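Cell division GTPase FtsZ, diverged (Clostridium botulinum C, PDB 3V3T) is a divergent member of the tubulin/FtsZ family, with a TubZ-like C-terminal domain, and is probably a cytoskeletal protein. Local coordinates at residues 245-250 with 268-273. The protein carries 1 engineered substitution. Numbering follows the deposited sequence.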
ATOM      1  N   CYS A 245       7.532   1.826 -15.831  1.00 37.75           N
ATOM      2  CA  CYS A 245       7.511   0.956 -14.671  1.00 38.01           C
ATOM      3  C   CYS A 245       8.427  -0.222 -14.940  1.00 39.03           C
ATOM      4  O   CYS A 245       9.047  -0.311 -15.993  1.00 40.16           O
ATOM      5  CB  CYS A 245       6.094   0.490 -14.330  1.00 28.24           C
ATOM      6  SG  CYS A 245       5.281  -0.401 -15.635  1.00 35.82           S
ATOM      7  N   GLU A 246       8.510  -1.132 -13.985  1.00 32.76           N
ATOM      8  CA  GLU A 246       9.437  -2.245 -14.104  1.00 34.27           C
ATOM      9  C   GLU A 246       8.711  -3.488 -14.633  1.00 32.04           C
ATOM     10  O   GLU A 246       8.934  -3.905 -15.763  1.00 35.95           O
ATOM     11  CB  GLU A 246      10.106  -2.495 -12.744  1.00 43.82           C
ATOM     12  CG  GLU A 246      11.625  -2.619 -12.793  1.00 63.85           C
ATOM     13  CD  GLU A 246      12.311  -1.446 -13.477  1.00 69.27           C
ATOM     14  OE1 GLU A 246      11.826  -0.305 -13.365  1.00 76.73           O
ATOM     15  OE2 GLU A 246      13.346  -1.671 -14.129  1.00 71.72           O
ATOM     16  N   PHE A 247       7.848  -4.081 -13.817  1.00 34.54           N
ATOM     17  CA  PHE A 247       7.029  -5.201 -14.271  1.00 31.37           C
ATOM     18  C   PHE A 247       5.568  -4.767 -14.301  1.00 35.20           C
ATOM     19  O   PHE A 247       5.102  -4.086 -13.389  1.00 35.31           O
ATOM     20  CB  PHE A 247       7.145  -6.402 -13.339  1.00 32.26           C
ATOM     21  CG  PHE A 247       8.519  -6.991 -13.258  1.00 40.19           C
ATOM     22  CD1 PHE A 247       9.473  -6.710 -14.216  1.00 40.67           C
ATOM     23  CD2 PHE A 247       8.851  -7.846 -12.219  1.00 40.60           C
ATOM     24  CE1 PHE A 247      10.736  -7.268 -14.144  1.00 38.94           C
ATOM     25  CE2 PHE A 247      10.109  -8.406 -12.142  1.00 48.39           C
ATOM     26  CZ  PHE A 247      11.054  -8.119 -13.106  1.00 47.20           C
ATOM     27  N   MET A 248       4.860  -5.160 -15.356  1.00 33.88           N
ATOM     28  CA  MET A 248       3.441  -4.884 -15.466  1.00 35.25           C
ATOM     29  C   MET A 248       2.650  -6.179 -15.563  1.00 36.27           C
ATOM     30  O   MET A 248       3.045  -7.103 -16.265  1.00 40.20           O
ATOM     31  CB  MET A 248       3.173  -4.008 -16.684  1.00 33.67           C
ATOM     32  CG  MET A 248       1.725  -3.666 -16.887  1.00 32.81           C
ATOM     33  SD  MET A 248       1.497  -2.572 -18.318  1.00 42.07           S
ATOM     34  CE  MET A 248       2.188  -1.057 -17.697  1.00 31.43           C
ATOM     35  N   GLY A 249       1.555  -6.262 -14.814  1.00 35.61           N
ATOM     36  CA  GLY A 249       0.671  -7.409 -14.892  1.00 31.98           C
ATOM     37  C   GLY A 249      -0.658  -7.014 -15.501  1.00 41.21           C
ATOM     38  O   GLY A 249      -1.250  -6.002 -15.115  1.00 36.83           O
ATOM     39  N   ILE A 250      -1.126  -7.802 -16.462  1.00 41.23           N
ATOM     40  CA  ILE A 250      -2.357  -7.486 -17.171  1.00 43.08           C
ATOM     41  C   ILE A 250      -3.275  -8.697 -17.203  1.00 44.30           C
ATOM     42  O   ILE A 250      -2.925  -9.726 -17.767  1.00 44.49           O
ATOM     43  CB  ILE A 250      -2.057  -7.047 -18.622  1.00 47.00           C
ATOM     44  CG1 ILE A 250      -1.232  -5.758 -18.631  1.00 41.16           C
ATOM     45  CG2 ILE A 250      -3.347  -6.850 -19.420  1.00 46.34           C
ATOM     46  CD1 ILE A 250      -0.678  -5.418 -19.990  1.00 44.11           C
ATOM     47  N   PRO A 268       6.702  -0.778 -19.360  1.00 38.71           N
ATOM     48  CA  PRO A 268       7.416  -1.708 -18.473  1.00 39.05           C
ATOM     49  C   PRO A 268       8.602  -2.331 -19.201  1.00 38.05           C
ATOM     50  O   PRO A 268       8.653  -2.255 -20.422  1.00 40.17           O
ATOM     51  CB  PRO A 268       6.367  -2.775 -18.196  1.00 36.26           C
ATOM     52  CG  PRO A 268       5.597  -2.842 -19.510  1.00 41.15           C
ATOM     53  CD  PRO A 268       5.596  -1.433 -20.075  1.00 37.45           C
ATOM     54  N   ARG A 269       9.545  -2.915 -18.471  1.00 38.18           N
ATOM     55  CA  ARG A 269      10.618  -3.646 -19.134  1.00 50.39           C
ATOM     56  C   ARG A 269      10.219  -5.113 -19.245  1.00 41.42           C
ATOM     57  O   ARG A 269      10.838  -5.885 -19.960  1.00 50.67           O
ATOM     58  CB  ARG A 269      11.962  -3.469 -18.421  1.00 46.24           C
ATOM     59  CG  ARG A 269      12.002  -4.017 -17.030  1.00 52.69           C
ATOM     60  CD  ARG A 269      13.385  -3.860 -16.447  1.00 68.91           C
ATOM     61  NE  ARG A 269      13.991  -5.156 -16.174  1.00 79.71           N
ATOM     62  CZ  ARG A 269      13.996  -5.750 -14.985  1.00 80.35           C
ATOM     63  NH1 ARG A 269      13.438  -5.154 -13.936  1.00 84.06           N
ATOM     64  NH2 ARG A 269      14.572  -6.938 -14.845  1.00 81.56           N
ATOM     65  N   ARG A 270       9.152  -5.476 -18.547  1.00 45.14           N
ATOM     66  CA  ARG A 270       8.629  -6.829 -18.624  1.00 42.08           C
ATOM     67  C   ARG A 270       7.144  -6.898 -18.301  1.00 42.40           C
ATOM     68  O   ARG A 270       6.670  -6.288 -17.334  1.00 40.44           O
ATOM     69  CB  ARG A 270       9.373  -7.737 -17.656  1.00 43.17           C
ATOM     70  CG  ARG A 270       8.823  -9.132 -17.653  1.00 54.25           C
ATOM     71  CD  ARG A 270       9.939 -10.113 -17.568  1.00 61.95           C
ATOM     72  NE  ARG A 270      10.758  -9.890 -16.382  1.00 58.56           N
ATOM     73  CZ  ARG A 270      11.952 -10.445 -16.207  1.00 65.40           C
ATOM     74  NH1 ARG A 270      12.448 -11.240 -17.151  1.00 83.47           N
ATOM     75  NH2 ARG A 270      12.654 -10.211 -15.106  1.00 51.46           N
ATOM     76  N   THR A 271       6.423  -7.682 -19.090  1.00 43.47           N
ATOM     77  CA  THR A 271       4.980  -7.819 -18.919  1.00 46.15           C
ATOM     78  C   THR A 271       4.582  -9.283 -18.736  1.00 48.35           C
ATOM     79  O   THR A 271       5.123 -10.160 -19.401  1.00 54.62           O
ATOM     80  CB  THR A 271       4.230  -7.264 -20.149  1.00 45.07           C
ATOM     81  OG1 THR A 271       4.568  -5.884 -20.329  1.00 39.56           O
ATOM     82  CG2 THR A 271       2.739  -7.389 -19.954  1.00 44.74           C
ATOM     83  N   PHE A 272       3.651  -9.532 -17.820  1.00 45.76           N
ATOM     84  CA  PHE A 272       2.991 -10.824 -17.711  1.00 42.37           C
ATOM     85  C   PHE A 272       1.530 -10.581 -18.062  1.00 48.32           C
ATOM     86  O   PHE A 272       0.865  -9.767 -17.416  1.00 46.02           O
ATOM     87  CB  PHE A 272       3.070 -11.385 -16.280  1.00 43.72           C
ATOM     88  CG  PHE A 272       4.401 -11.181 -15.605  1.00 40.79           C
ATOM     89  CD1 PHE A 272       5.534 -11.800 -16.077  1.00 43.35           C
ATOM     90  CD2 PHE A 272       4.506 -10.380 -14.490  1.00 40.87           C
ATOM     91  CE1 PHE A 272       6.750 -11.610 -15.457  1.00 48.55           C
ATOM     92  CE2 PHE A 272       5.717 -10.187 -13.864  1.00 40.51           C
ATOM     93  CZ  PHE A 272       6.843 -10.807 -14.350  1.00 44.18           C
ATOM     94  N   LYS A 273       1.030 -11.272 -19.081  1.00 55.83           N
ATOM     95  CA  LYS A 273      -0.358 -11.105 -19.500  1.00 55.13           C
ATOM     96  C   LYS A 273      -1.178 -12.372 -19.275  1.00 61.73           C
ATOM     97  O   LYS A 273      -0.663 -13.502 -19.359  1.00 51.72           O
ATOM     98  CB  LYS A 273      -0.457 -10.682 -20.971  1.00 62.26           C
ATOM     99  CG  LYS A 273      -1.898 -10.492 -21.453  1.00 70.73           C
ATOM    100  CD  LYS A 273      -2.003 -10.240 -22.954  1.00 80.65           C
ATOM    101  CE  LYS A 273      -3.474 -10.110 -23.378  1.00 86.87           C
ATOM    102  NZ  LYS A 273      -3.676  -9.694 -24.800  1.00 85.23           N
TER
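Phe247 and Arg270 pair on two parallel strands, 247-252 and 270-275, joined by helix 258-265 in a beta-alpha-beta crossover. Backbone bonds zip the strands together: Met248 N to Arg270 O (2.9 Å), Phe272 N to Met248 O and Ile250 N to Phe272 O. Glu246 O takes two donors, Arg269 N at 2.9 Å and Arg270 N at 3.2 Å. Glu246 and Phe247 form a classic beta bulge opposite Thr285.

On one face, the edge of Phe272 meets the face of Phe247 in an offset pair, planes at 69°. Leu206 of helix 200-208 touches both rings. Arg270 runs alongside Phe247, its NH2 3.3 Å from Phe247 CZ. Phe247 CG sits beside its backbone N (chi1 -63°), leaning the ring back toward Arg269.

Before the strand, Phe247 CE1 lies over one face of the Arg269 guanidinium, near its rim, with the planes 43° apart. Arg269 NH1 and Glu246 OE2 form a salt bridge (3.5 Å) containing a weak hydrogen bond.

On the other face, Pro268 CB packs on Met248 CB (3.7 Å), and Ile250 CD1 meets Thr271 CG2.

Backbone bonds thus fix the parallel register; the long Glu246-Arg269 salt bridge probably adds little directional hold.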